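Local coordinates for protein dTDP-glucose 4,6-dehydratase (Klebsiella pneumoniae, PDB 5U4Q) that binds NAD and probably converts nucleotide sugars, as a dTDP-glucose 4,6-dehydratase or related epimerase of the extended short-chain dehydrogenase family, at residues A[140-145]-A[302-307]; A[219-224]-A[263-268]; A[164-169]-A[256-261]. All blocks are in the same frame, centred on the assembly; numbering follows the deposited sequence.

How the contacts relate
From the N terminus, the Rossmann-type parallel sheet runs to strand 123-129, after which the loop carrying 140-145 leads into helix 153-172. Contact 1 joins that loop to 302-307 at the start of helix 306-312, and so spans the whole chain region in which the other two lie. Within it, contact 3 closes a loop from helix 153-172 to strand 258-263. Contact 2 starts inside that loop, at strand 220-222, and ends beyond it at 263-268, so contacts 2 and 3 cross. Contact 1 packs against both neighbours, through Ala303 and Thr305 toward contact 2 and through Thr143 and Pro307 toward contact 3.

Contact 1: A[140-145]-A[302-307]; sequences PFSTED and SADTQP
Ser302 opens the contact with its carbonyl, which accepts a hydrogen bond from the backbone N of Phe141 (N to O 2.7 Å), while its OG lies 3.7 Å from Pro140 CB, beside a ring that follows a cis peptide bond. Ala303 turns its methyl away and forms a single beta bridge with Phe141. Its CA offers a CH to Phe141 O, the same oxygen that takes a nearly straight bond from the backbone N of Asp304 (N to O 2.9 Å, 177° at the hydrogen). The side chain of Asp304 lies alongside Pro140, CB 4.1 Å from CG of the proline. With CG anti to the backbone N (chi1 -180°), its carboxylate serves two sides: OD1 accepts from Gln306 N in an Asx turn, on the anti side and tilted well out of the carboxylate plane, and OD2 takes a hydrogen from a water 2.7 Å away that also bonds Ser142 OG. A second water links Asp304 O to Thr143 N. Past Thr305, at the N-cap position, Pro307 in the first helical turn packs on Tyr261 of strand 258-263. Backbone bonds and bridging waters make this surface junction largely polar; the Asp304 carboxylate, accepting one hydrogen bond on each oxygen, is probably ionised.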
ATOM      1  N   PRO A 140      13.087  -8.068 -19.392  1.00 24.27           N
ATOM      2  CA  PRO A 140      11.835  -7.308 -19.302  1.00 23.29           C
ATOM      3  C   PRO A 140      11.233  -7.324 -17.903  1.00 21.39           C
ATOM      4  O   PRO A 140      11.498  -8.224 -17.149  1.00 21.78           O
ATOM      5  CB  PRO A 140      10.902  -8.112 -20.200  1.00 24.52           C
ATOM      6  CG  PRO A 140      11.357  -9.509 -20.008  1.00 24.27           C
ATOM      7  CD  PRO A 140      12.866  -9.402 -19.971  1.00 24.85           C
ATOM      8  N   PHE A 141      10.409  -6.333 -17.581  1.00 20.61           N
ATOM      9  CA  PHE A 141       9.690  -6.352 -16.318  1.00 21.08           C
ATOM     10  C   PHE A 141       8.701  -7.516 -16.336  1.00 20.26           C
ATOM     11  O   PHE A 141       7.872  -7.612 -17.247  1.00 19.99           O
ATOM     12  CB  PHE A 141       8.915  -5.037 -16.084  1.00 22.32           C
ATOM     13  CG  PHE A 141       9.774  -3.832 -15.800  1.00 24.15           C
ATOM     14  CD1 PHE A 141      10.935  -3.919 -15.015  1.00 24.33           C
ATOM     15  CD2 PHE A 141       9.369  -2.579 -16.234  1.00 27.07           C
ATOM     16  CE1 PHE A 141      11.701  -2.779 -14.737  1.00 25.99           C
ATOM     17  CE2 PHE A 141      10.109  -1.445 -15.938  1.00 28.75           C
ATOM     18  CZ  PHE A 141      11.276  -1.542 -15.188  1.00 25.75           C
ATOM     19  N   SER A 142       8.769  -8.379 -15.322  1.00 18.26           N
ATOM     20  CA  SER A 142       7.928  -9.543 -15.230  1.00 18.84           C
ATOM     21  C   SER A 142       7.191  -9.558 -13.897  1.00 17.85           C
ATOM     22  O   SER A 142       7.716  -9.078 -12.877  1.00 18.38           O
ATOM     23  CB  SER A 142       8.824 -10.805 -15.303  1.00 19.12           C
ATOM     24  OG  SER A 142       8.171 -11.985 -14.846  1.00 20.95           O
ATOM     25  N   THR A 143       5.987 -10.114 -13.882  1.00 16.81           N
ATOM     26  CA  THR A 143       5.283 -10.261 -12.621  1.00 16.75           C
ATOM     27  C   THR A 143       5.981 -11.237 -11.642  1.00 18.06           C
ATOM     28  O   THR A 143       5.573 -11.376 -10.479  1.00 18.88           O
ATOM     29  CB  THR A 143       3.849 -10.717 -12.835  1.00 15.66           C
ATOM     30  OG1 THR A 143       3.840 -11.909 -13.606  1.00 16.95           O
ATOM     31  CG2 THR A 143       3.023  -9.631 -13.515  1.00 17.35           C
ATOM     32  N   GLU A 144       7.019 -11.929 -12.100  1.00 18.99           N
ATOM     33  CA  GLU A 144       7.820 -12.743 -11.182  1.00 20.92           C
ATOM     34  C   GLU A 144       8.790 -11.868 -10.351  1.00 21.71           C
ATOM     35  O   GLU A 144       9.335 -12.350  -9.346  1.00 21.14           O
ATOM     36  CB  GLU A 144       8.671 -13.750 -11.965  1.00 24.80           C
ATOM     37  CG  GLU A 144       7.873 -14.809 -12.677  1.00 27.30           C
ATOM     38  CD  GLU A 144       8.716 -15.626 -13.630  1.00 34.01           C
ATOM     39  OE1 GLU A 144       9.959 -15.524 -13.580  1.00 43.50           O
ATOM     40  OE2 GLU A 144       8.125 -16.368 -14.440  1.00 42.99           O
ATOM     41  N   ASP A 145       9.001 -10.615 -10.775  1.00 18.53           N
ATOM     42  CA  ASP A 145       9.972  -9.698 -10.174  1.00 19.42           C
ATOM     43  C   ASP A 145       9.492  -9.114  -8.856  1.00 22.49           C
ATOM     44  O   ASP A 145       8.286  -9.019  -8.611  1.00 20.81           O
ATOM     45  CB  ASP A 145      10.315  -8.533 -11.101  1.00 22.35           C
ATOM     46  CG  ASP A 145      10.861  -8.978 -12.461  1.00 21.58           C
ATOM     47  OD1 ASP A 145      11.248 -10.163 -12.609  1.00 23.75           O
ATOM     48  OD2 ASP A 145      10.884  -8.119 -13.378  1.00 24.23           O
ATOM     49  N   SER A 302      11.375  -2.763 -21.322  1.00 34.21           N
ATOM     50  CA  SER A 302      10.462  -3.758 -21.911  1.00 31.47           C
ATOM     51  C   SER A 302       9.707  -4.527 -20.831  1.00 29.13           C
ATOM     52  O   SER A 302      10.129  -4.579 -19.675  1.00 26.44           O
ATOM     53  CB  SER A 302      11.207  -4.738 -22.814  1.00 32.71           C
ATOM     54  OG  SER A 302      12.291  -5.338 -22.130  1.00 34.48           O
ATOM     55  N   ALA A 303       8.585  -5.116 -21.224  1.00 28.48           N
ATOM     56  CA  ALA A 303       7.716  -5.849 -20.305  1.00 27.06           C
ATOM     57  C   ALA A 303       7.279  -7.184 -20.865  1.00 22.73           C
ATOM     58  O   ALA A 303       7.041  -7.326 -22.082  1.00 24.76           O
ATOM     59  CB  ALA A 303       6.491  -5.010 -19.992  1.00 26.69           C
ATOM     60  N   ASP A 304       7.164  -8.164 -19.982  1.00 20.11           N
ATOM     61  CA  ASP A 304       6.744  -9.516 -20.354  1.00 18.80           C
ATOM     62  C   ASP A 304       5.218  -9.674 -20.204  1.00 20.92           C
ATOM     63  O   ASP A 304       4.672  -9.539 -19.095  1.00 19.64           O
ATOM     64  CB  ASP A 304       7.468 -10.544 -19.470  1.00 21.69           C
ATOM     65  CG  ASP A 304       7.098 -12.016 -19.779  1.00 21.83           C
ATOM     66  OD1 ASP A 304       6.322 -12.299 -20.707  1.00 23.89           O
ATOM     67  OD2 ASP A 304       7.624 -12.914 -19.080  1.00 25.72           O
ATOM     68  N   THR A 305       4.553  -9.977 -21.315  1.00 22.16           N
ATOM     69  CA  THR A 305       3.111 -10.226 -21.293  1.00 24.10           C
ATOM     70  C   THR A 305       2.738 -11.656 -21.712  1.00 24.42           C
ATOM     71  O   THR A 305       1.570 -11.917 -22.079  1.00 24.41           O
ATOM     72  CB  THR A 305       2.361  -9.211 -22.158  1.00 25.65           C
ATOM     73  OG1 THR A 305       2.848  -9.275 -23.498  1.00 29.57           O
ATOM     74  CG2 THR A 305       2.575  -7.814 -21.636  1.00 27.02           C
ATOM     75  N   GLN A 306       3.682 -12.599 -21.616  1.00 24.82           N
ATOM     76  CA  GLN A 306       3.378 -14.018 -21.905  1.00 25.19           C
ATOM     77  C   GLN A 306       2.245 -14.601 -21.033  1.00 24.15           C
ATOM     78  O   GLN A 306       1.423 -15.390 -21.528  1.00 23.16           O
ATOM     79  CB  GLN A 306       4.662 -14.900 -21.807  1.00 29.02           C
ATOM     80  CG  GLN A 306       4.476 -16.421 -21.633  1.00 29.82           C
ATOM     81  CD  GLN A 306       4.324 -16.890 -20.174  1.00 30.56           C
ATOM     82  OE1 GLN A 306       5.121 -16.542 -19.306  1.00 33.23           O
ATOM     83  NE2 GLN A 306       3.331 -17.734 -19.921  1.00 34.77           N
ATOM     84  N   PRO A 307       2.205 -14.242 -19.733  1.00 20.24           N
ATOM     85  CA  PRO A 307       1.152 -14.858 -18.968  1.00 20.81           C
ATOM     86  C   PRO A 307      -0.250 -14.475 -19.488  1.00 20.16           C
ATOM     87  O   PRO A 307      -1.132 -15.352 -19.537  1.00 21.51           O
ATOM     88  CB  PRO A 307       1.438 -14.387 -17.541  1.00 19.87           C
ATOM     89  CG  PRO A 307       2.916 -14.212 -17.509  1.00 19.38           C
ATOM     90  CD  PRO A 307       3.257 -13.671 -18.867  1.00 18.79           C
TER
HETATM   91  O   HOH W   1       6.482 -13.185 -16.659  1.00 21.60           O
HETATM   92  O   HOH W   2       4.979 -10.934 -16.634  1.00 17.58           O

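Contact 2: A[219-224]-A[263-268]; sequences DFTYID and IGNSSP
Asp219 OD1 receives the backbone N-H of Asn265 at 2.8 Å, the shorter of the two hydrogen bonds between the segments. The nitrogen lies on the syn side, 23° out of the carboxylate plane. Chi1 of -169° swings the Asp219 carboxylate across to the 263-268 loop, where OD1 also lies 3.4 Å from Gly264 CA; the glycine, having no side chain, lets the oxygen come this close. Asn265 answers with its own side chain. Its ND2 donates to Phe220 O at 3.0 Å, and the oxygen lies near the amide plane while the nitrogen lies in the plane of the carbonyl. The other end of the amide is used within its own segment: OD1 accepts from Ser267 N in an Asx turn, the donor standing above the C=O plane. Both ends of the amide are thus bonded, which fixes its flip. Thr221 meets Asn265 at an oblique angle, its OG1 packed 3.2 Å from Asn265 CB. Phe220 points the other way, its ring meeting that of Tyr274 and its side chain about 8 Å from the bound NAD. Through Phe220 O, Asn265 ties the loop after strand 258-263 to the start of strand 220-222. Both strands pair in parallel with strand 176-185, so the contact joins the C-terminal end of one to the N-terminal end of the other in the NAD-binding Rossmann-type sheet.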
ATOM      1  N   ASP A 219       5.868   1.677 -23.880  1.00 26.44           N
ATOM      2  CA  ASP A 219       4.917   0.613 -24.020  1.00 23.85           C
ATOM      3  C   ASP A 219       3.550   1.309 -24.137  1.00 21.34           C
ATOM      4  O   ASP A 219       2.958   1.696 -23.133  1.00 19.43           O
ATOM      5  CB  ASP A 219       5.015  -0.279 -22.777  1.00 26.31           C
ATOM      6  CG  ASP A 219       4.270  -1.556 -22.909  1.00 26.02           C
ATOM      7  OD1 ASP A 219       3.108  -1.556 -23.376  1.00 22.62           O
ATOM      8  OD2 ASP A 219       4.841  -2.601 -22.528  1.00 34.77           O
ATOM      9  N   PHE A 220       3.116   1.545 -25.380  1.00 19.87           N
ATOM     10  CA  PHE A 220       1.840   2.171 -25.697  1.00 18.15           C
ATOM     11  C   PHE A 220       0.930   1.104 -26.323  1.00 16.31           C
ATOM     12  O   PHE A 220       1.303   0.463 -27.319  1.00 17.12           O
ATOM     13  CB  PHE A 220       2.025   3.298 -26.752  1.00 20.00           C
ATOM     14  CG  PHE A 220       2.378   4.665 -26.205  1.00 19.95           C
ATOM     15  CD1 PHE A 220       3.299   4.839 -25.191  1.00 23.79           C
ATOM     16  CD2 PHE A 220       1.863   5.808 -26.820  1.00 21.45           C
ATOM     17  CE1 PHE A 220       3.646   6.121 -24.756  1.00 24.99           C
ATOM     18  CE2 PHE A 220       2.201   7.087 -26.391  1.00 25.55           C
ATOM     19  CZ  PHE A 220       3.107   7.244 -25.370  1.00 23.43           C
ATOM     20  N   THR A 221      -0.272   0.943 -25.773  1.00 13.87           N
ATOM     21  CA  THR A 221      -1.244   0.010 -26.310  1.00 14.67           C
ATOM     22  C   THR A 221      -2.509   0.746 -26.686  1.00 13.99           C
ATOM     23  O   THR A 221      -3.010   1.550 -25.904  1.00 14.35           O
ATOM     24  CB  THR A 221      -1.615  -1.106 -25.315  1.00 15.11           C
ATOM     25  OG1 THR A 221      -0.445  -1.758 -24.874  1.00 16.58           O
ATOM     26  CG2 THR A 221      -2.509  -2.132 -25.966  1.00 16.37           C
ATOM     27  N   TYR A 222      -2.996   0.483 -27.902  1.00 14.15           N
ATOM     28  CA  TYR A 222      -4.242   1.090 -28.370  1.00 13.06           C
ATOM     29  C   TYR A 222      -5.438   0.644 -27.510  1.00 12.87           C
ATOM     30  O   TYR A 222      -5.552  -0.535 -27.138  1.00 14.05           O
ATOM     31  CB  TYR A 222      -4.455   0.797 -29.854  1.00 13.74           C
ATOM     32  CG  TYR A 222      -5.634   1.530 -30.419  1.00 13.67           C
ATOM     33  CD1 TYR A 222      -5.588   2.913 -30.590  1.00 13.27           C
ATOM     34  CD2 TYR A 222      -6.803   0.871 -30.767  1.00 14.26           C
ATOM     35  CE1 TYR A 222      -6.670   3.618 -31.079  1.00 13.93           C
ATOM     36  CE2 TYR A 222      -7.881   1.572 -31.273  1.00 15.44           C
ATOM     37  CZ  TYR A 222      -7.824   2.947 -31.398  1.00 14.18           C
ATOM     38  OH  TYR A 222      -8.924   3.650 -31.905  1.00 16.51           O
ATOM     39  N   ILE A 223      -6.303   1.602 -27.218  1.00 12.18           N
ATOM     40  CA  ILE A 223      -7.438   1.349 -26.321  1.00 13.19           C
ATOM     41  C   ILE A 223      -8.274   0.126 -26.697  1.00 13.25           C
ATOM     42  O   ILE A 223      -8.616  -0.652 -25.819  1.00 14.35           O
ATOM     43  CB  ILE A 223      -8.314   2.631 -26.154  1.00 13.52           C
ATOM     44  CG1 ILE A 223      -9.443   2.392 -25.145  1.00 13.33           C
ATOM     45  CG2 ILE A 223      -8.863   3.131 -27.481  1.00 13.81           C
ATOM     46  CD1 ILE A 223      -8.990   2.091 -23.725  1.00 13.74           C
ATOM     47  N   ASP A 224      -8.573  -0.087 -27.973  1.00 13.65           N
ATOM     48  CA  ASP A 224      -9.409  -1.249 -28.316  1.00 14.65           C
ATOM     49  C   ASP A 224      -8.758  -2.577 -27.942  1.00 13.82           C
ATOM     50  O   ASP A 224      -9.462  -3.535 -27.582  1.00 14.93           O
ATOM     51  CB  ASP A 224      -9.794  -1.271 -29.789  1.00 14.79           C
ATOM     52  CG  ASP A 224     -10.789  -0.187 -30.182  1.00 18.20           C
ATOM     53  OD1 ASP A 224     -11.203   0.634 -29.356  1.00 20.12           O
ATOM     54  OD2 ASP A 224     -11.142  -0.164 -31.385  1.00 22.33           O
ATOM     55  N   ILE A 263      -0.203  -5.948 -18.572  1.00 15.73           N
ATOM     56  CA  ILE A 263      -1.017  -5.761 -19.783  1.00 17.30           C
ATOM     57  C   ILE A 263      -0.356  -4.638 -20.595  1.00 16.63           C
ATOM     58  O   ILE A 263      -0.166  -3.542 -20.098  1.00 18.52           O
ATOM     59  CB  ILE A 263      -2.485  -5.502 -19.435  1.00 18.85           C
ATOM     60  CG1 ILE A 263      -3.330  -5.416 -20.708  1.00 20.30           C
ATOM     61  CG2 ILE A 263      -2.662  -4.254 -18.576  1.00 18.86           C
ATOM     62  CD1 ILE A 263      -4.807  -5.315 -20.424  1.00 21.71           C
ATOM     63  N   GLY A 264       0.006  -4.932 -21.829  1.00 18.27           N
ATOM     64  CA  GLY A 264       0.740  -3.951 -22.631  1.00 19.49           C
ATOM     65  C   GLY A 264       1.097  -4.452 -24.021  1.00 19.88           C
ATOM     66  O   GLY A 264       0.571  -5.457 -24.473  1.00 22.52           O
ATOM     67  N   ASN A 265       2.025  -3.759 -24.669  1.00 22.33           N
ATOM     68  CA  ASN A 265       2.311  -4.011 -26.097  1.00 25.68           C
ATOM     69  C   ASN A 265       3.799  -4.240 -26.305  1.00 29.69           C
ATOM     70  O   ASN A 265       4.620  -3.352 -26.035  1.00 33.32           O
ATOM     71  CB  ASN A 265       1.813  -2.789 -26.918  1.00 26.78           C
ATOM     72  CG  ASN A 265       1.995  -2.936 -28.426  1.00 28.60           C
ATOM     73  OD1 ASN A 265       2.447  -3.972 -28.931  1.00 30.44           O
ATOM     74  ND2 ASN A 265       1.643  -1.876 -29.157  1.00 30.55           N
ATOM     75  N   SER A 266       4.132  -5.418 -26.831  1.00 30.54           N
ATOM     76  CA  SER A 266       5.536  -5.796 -27.088  1.00 30.84           C
ATOM     77  C   SER A 266       6.152  -5.208 -28.364  1.00 30.57           C
ATOM     78  O   SER A 266       7.338  -5.384 -28.594  1.00 30.06           O
ATOM     79  CB  SER A 266       5.658  -7.321 -27.103  1.00 32.37           C
ATOM     80  OG  SER A 266       4.832  -7.912 -28.108  1.00 31.51           O
ATOM     81  N   SER A 267       5.368  -4.510 -29.193  1.00 29.38           N
ATOM     82  CA  SER A 267       5.918  -3.880 -30.420  1.00 31.07           C
ATOM     83  C   SER A 267       7.176  -3.084 -30.093  1.00 30.59           C
ATOM     84  O   SER A 267       7.201  -2.432 -29.060  1.00 29.48           O
ATOM     85  CB  SER A 267       4.892  -2.954 -31.080  1.00 30.52           C
ATOM     86  OG  SER A 267       5.534  -2.066 -32.007  1.00 34.84           O
ATOM     87  N   PRO A 268       8.209  -3.113 -30.980  1.00 34.51           N
ATOM     88  CA  PRO A 268       9.482  -2.398 -30.733  1.00 37.74           C
ATOM     89  C   PRO A 268       9.490  -0.929 -31.201  1.00 40.52           C
ATOM     90  O   PRO A 268      10.562  -0.303 -31.276  1.00 38.49           O
ATOM     91  CB  PRO A 268      10.486  -3.220 -31.544  1.00 36.16           C
ATOM     92  CG  PRO A 268       9.697  -3.656 -32.735  1.00 37.28           C
ATOM     93  CD  PRO A 268       8.246  -3.797 -32.286  1.00 36.09           C
TER

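Contact 3: A[164-169]-A[256-261]; sequences MAHTYS and APYRVY
His166 and Tyr258 meet edge to face, their planes at 86° and their ring centroids 4.9 Å apart. The imidazole brings CD2 over one face of the phenol ring, 3.6 Å from Tyr258 CD2 and offset toward the rim. His166 CB reaches the same ring in a CH-pi contact over the face, 4.0 Å from its centroid. Chi1 of -176° holds the imidazole anti to its own backbone N, where its edge can meet the tyrosine ring. Tyr258 in turn lays CD1 against the helix backbone, 3.5 Å from His166 CA. One turn further along, Ser169 points toward the strand and packs its CB on Ala256 CB at 4.0 Å, with Pro257 CD 3.5 Å from Ser169 O. The polar ends are occupied elsewhere: Tyr258 OH bonds Pro251 O, Ser169 OG bonds Ile174 O and Thr176 OG1, and His166 NE2 bonds Ser254 OG. His166 ND1 bonds Pro150 O of the second subunit, so this histidine also joins the dimer interface. The axes of helix segment 164-169 and strand segment 258-261 run roughly antiparallel (153°), 8.7 Å apart at closest approach; helix 98-118 flanks the helix through Ala165 and Tyr168, while strand 176-185 lies beside strand 258-263.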
HETATM    1  N   MSE A 164      -3.724  -5.799  -0.608  0.65 12.56           N
HETATM    2  CA  MSE A 164      -5.060  -5.846  -0.036  0.65 12.96           C
HETATM    3  C   MSE A 164      -5.905  -6.875  -0.768  0.65 12.89           C
HETATM    4  O   MSE A 164      -6.641  -7.639  -0.143  0.65 13.34           O
HETATM    5  CB  MSE A 164      -5.669  -4.434  -0.044  0.65 12.87           C
HETATM    6  CG  MSE A 164      -4.857  -3.483   0.847  0.65 12.97           C
HETATM    7 SE   MSE A 164      -5.162  -1.576   0.414  0.65 13.64          SE
HETATM    8  CE  MSE A 164      -7.018  -1.400   1.010  0.65 14.26           C
ATOM      9  N   ALA A 165      -5.802  -6.916  -2.099  1.00 13.43           N
ATOM     10  CA  ALA A 165      -6.516  -7.914  -2.900  1.00 12.64           C
ATOM     11  C   ALA A 165      -6.105  -9.329  -2.453  1.00 13.62           C
ATOM     12  O   ALA A 165      -6.971 -10.203  -2.260  1.00 13.20           O
ATOM     13  CB  ALA A 165      -6.252  -7.737  -4.396  1.00 12.32           C
ATOM     14  N   HIS A 166      -4.815  -9.521  -2.234  1.00 13.10           N
ATOM     15  CA  HIS A 166      -4.333 -10.852  -1.819  1.00 13.35           C
ATOM     16  C   HIS A 166      -5.008 -11.272  -0.513  1.00 13.96           C
ATOM     17  O   HIS A 166      -5.510 -12.402  -0.393  1.00 13.79           O
ATOM     18  CB  HIS A 166      -2.840 -10.898  -1.613  1.00 13.53           C
ATOM     19  CG  HIS A 166      -2.377 -12.267  -1.283  1.00 13.51           C
ATOM     20  ND1 HIS A 166      -2.220 -12.718   0.015  1.00 13.84           N
ATOM     21  CD2 HIS A 166      -2.184 -13.341  -2.087  1.00 15.06           C
ATOM     22  CE1 HIS A 166      -1.929 -14.008  -0.014  1.00 16.06           C
ATOM     23  NE2 HIS A 166      -1.882 -14.407  -1.273  1.00 15.39           N
ATOM     24  N   THR A 167      -5.027 -10.364   0.471  0.70 14.09           N
ATOM     25  CA  THR A 167      -5.655 -10.691   1.759  0.70 14.68           C
ATOM     26  C   THR A 167      -7.158 -11.003   1.651  0.70 15.15           C
ATOM     27  O   THR A 167      -7.645 -11.897   2.315  0.70 15.82           O
ATOM     28  CB  THR A 167      -5.464  -9.586   2.850  0.70 16.28           C
ATOM     29  OG1 THR A 167      -6.279  -8.456   2.553  0.70 19.94           O
ATOM     30  CG2 THR A 167      -4.057  -9.159   2.985  0.70 16.05           C
ATOM     31  N   TYR A 168      -7.887 -10.284   0.810  1.00 13.79           N
ATOM     32  CA  TYR A 168      -9.313 -10.533   0.637  1.00 14.14           C
ATOM     33  C   TYR A 168      -9.572 -11.837  -0.127  1.00 14.45           C
ATOM     34  O   TYR A 168     -10.537 -12.566   0.187  1.00 14.51           O
ATOM     35  CB  TYR A 168     -10.007  -9.298   0.033  1.00 13.80           C
ATOM     36  CG  TYR A 168     -10.447  -8.346   1.115  1.00 15.42           C
ATOM     37  CD1 TYR A 168      -9.531  -7.769   1.981  1.00 16.25           C
ATOM     38  CD2 TYR A 168     -11.789  -8.067   1.311  1.00 14.43           C
ATOM     39  CE1 TYR A 168      -9.945  -6.950   3.027  1.00 15.35           C
ATOM     40  CE2 TYR A 168     -12.206  -7.226   2.334  1.00 13.70           C
ATOM     41  CZ  TYR A 168     -11.280  -6.689   3.199  1.00 14.25           C
ATOM     42  OH  TYR A 168     -11.661  -5.875   4.248  1.00 16.56           O
ATOM     43  N   SER A 169      -8.765 -12.110  -1.130  1.00 13.72           N
ATOM     44  CA  SER A 169      -8.856 -13.404  -1.845  1.00 13.93           C
ATOM     45  C   SER A 169      -8.585 -14.558  -0.880  1.00 14.22           C
ATOM     46  O   SER A 169      -9.284 -15.568  -0.897  1.00 15.00           O
ATOM     47  CB  SER A 169      -7.865 -13.493  -3.003  1.00 14.08           C
ATOM     48  OG  SER A 169      -8.250 -12.612  -4.039  1.00 14.61           O
ATOM     49  N   ALA A 256      -4.383 -18.610  -2.823  1.00 14.73           N
ATOM     50  CA  ALA A 256      -5.668 -17.930  -2.871  1.00 15.14           C
ATOM     51  C   ALA A 256      -6.025 -17.659  -4.330  1.00 13.66           C
ATOM     52  O   ALA A 256      -5.140 -17.659  -5.186  1.00 15.56           O
ATOM     53  CB  ALA A 256      -5.568 -16.620  -2.124  1.00 16.19           C
ATOM     54  N   PRO A 257      -7.307 -17.377  -4.612  1.00 14.10           N
ATOM     55  CA  PRO A 257      -7.758 -17.051  -6.004  1.00 13.57           C
ATOM     56  C   PRO A 257      -7.384 -15.594  -6.337  1.00 14.40           C
ATOM     57  O   PRO A 257      -8.248 -14.722  -6.447  1.00 14.62           O
ATOM     58  CB  PRO A 257      -9.275 -17.267  -5.933  1.00 14.21           C
ATOM     59  CG  PRO A 257      -9.605 -16.983  -4.508  1.00 15.13           C
ATOM     60  CD  PRO A 257      -8.457 -17.535  -3.713  1.00 15.01           C
ATOM     61  N   TYR A 258      -6.086 -15.388  -6.505  1.00 14.25           N
ATOM     62  CA  TYR A 258      -5.456 -14.081  -6.677  1.00 14.43           C
ATOM     63  C   TYR A 258      -4.461 -14.146  -7.809  1.00 13.85           C
ATOM     64  O   TYR A 258      -3.603 -15.040  -7.852  1.00 14.92           O
ATOM     65  CB  TYR A 258      -4.711 -13.726  -5.394  1.00 13.88           C
ATOM     66  CG  TYR A 258      -3.568 -12.708  -5.487  1.00 13.76           C
ATOM     67  CD1 TYR A 258      -3.803 -11.342  -5.255  1.00 13.02           C
ATOM     68  CD2 TYR A 258      -2.253 -13.103  -5.725  1.00 13.95           C
ATOM     69  CE1 TYR A 258      -2.769 -10.421  -5.316  1.00 13.90           C
ATOM     70  CE2 TYR A 258      -1.203 -12.184  -5.777  1.00 14.50           C
ATOM     71  CZ  TYR A 258      -1.468 -10.839  -5.544  1.00 14.14           C
ATOM     72  OH  TYR A 258      -0.421  -9.933  -5.597  1.00 16.30           O
ATOM     73  N   ARG A 259      -4.552 -13.194  -8.734  0.50 13.93           N
ATOM     74  CA  ARG A 259      -3.605 -13.117  -9.849  0.50 14.14           C
ATOM     75  C   ARG A 259      -3.330 -11.679 -10.229  0.50 13.64           C
ATOM     76  O   ARG A 259      -4.217 -10.828 -10.117  0.50 13.30           O
ATOM     77  CB  ARG A 259      -4.152 -13.798 -11.108  0.50 15.33           C
ATOM     78  CG  ARG A 259      -4.190 -15.312 -11.086  0.50 17.01           C
ATOM     79  CD  ARG A 259      -2.801 -15.916 -11.078  0.50 18.46           C
ATOM     80  NE  ARG A 259      -2.892 -17.362 -11.253  0.50 19.90           N
ATOM     81  CZ  ARG A 259      -3.266 -18.208 -10.300  0.50 21.82           C
ATOM     82  NH1 ARG A 259      -3.333 -19.507 -10.567  0.50 23.20           N
ATOM     83  NH2 ARG A 259      -3.578 -17.765  -9.092  0.50 22.33           N
ATOM     84  N   VAL A 260      -2.106 -11.431 -10.706  1.00 13.52           N
ATOM     85  CA  VAL A 260      -1.690 -10.119 -11.214  1.00 13.32           C
ATOM     86  C   VAL A 260      -1.023 -10.400 -12.571  1.00 13.93           C
ATOM     87  O   VAL A 260      -0.238 -11.342 -12.698  1.00 15.63           O
ATOM     88  CB  VAL A 260      -0.760  -9.315 -10.282  1.00 14.90           C
ATOM     89  CG1 VAL A 260      -0.386  -8.000 -10.949  1.00 17.20           C
ATOM     90  CG2 VAL A 260      -1.425  -9.073  -8.928  1.00 15.36           C
ATOM     91  N   TYR A 261      -1.378  -9.611 -13.586  1.00 12.92           N
ATOM     92  CA  TYR A 261      -0.796  -9.706 -14.912  1.00 13.52           C
ATOM     93  C   TYR A 261      -0.325  -8.353 -15.434  1.00 14.15           C
ATOM     94  O   TYR A 261      -0.965  -7.322 -15.194  1.00 14.41           O
ATOM     95  CB  TYR A 261      -1.824 -10.209 -15.935  1.00 14.60           C
ATOM     96  CG  TYR A 261      -2.341 -11.595 -15.639  1.00 15.37           C
ATOM     97  CD1 TYR A 261      -1.572 -12.737 -15.925  1.00 16.92           C
ATOM     98  CD2 TYR A 261      -3.596 -11.779 -15.074  1.00 14.46           C
ATOM     99  CE1 TYR A 261      -2.048 -13.998 -15.619  1.00 17.02           C
ATOM    100  CE2 TYR A 261      -4.074 -13.039 -14.757  1.00 16.54           C
ATOM    101  CZ  TYR A 261      -3.294 -14.145 -15.030  1.00 16.63           C
ATOM    102  OH  TYR A 261      -3.798 -15.387 -14.722  1.00 18.06           O
TER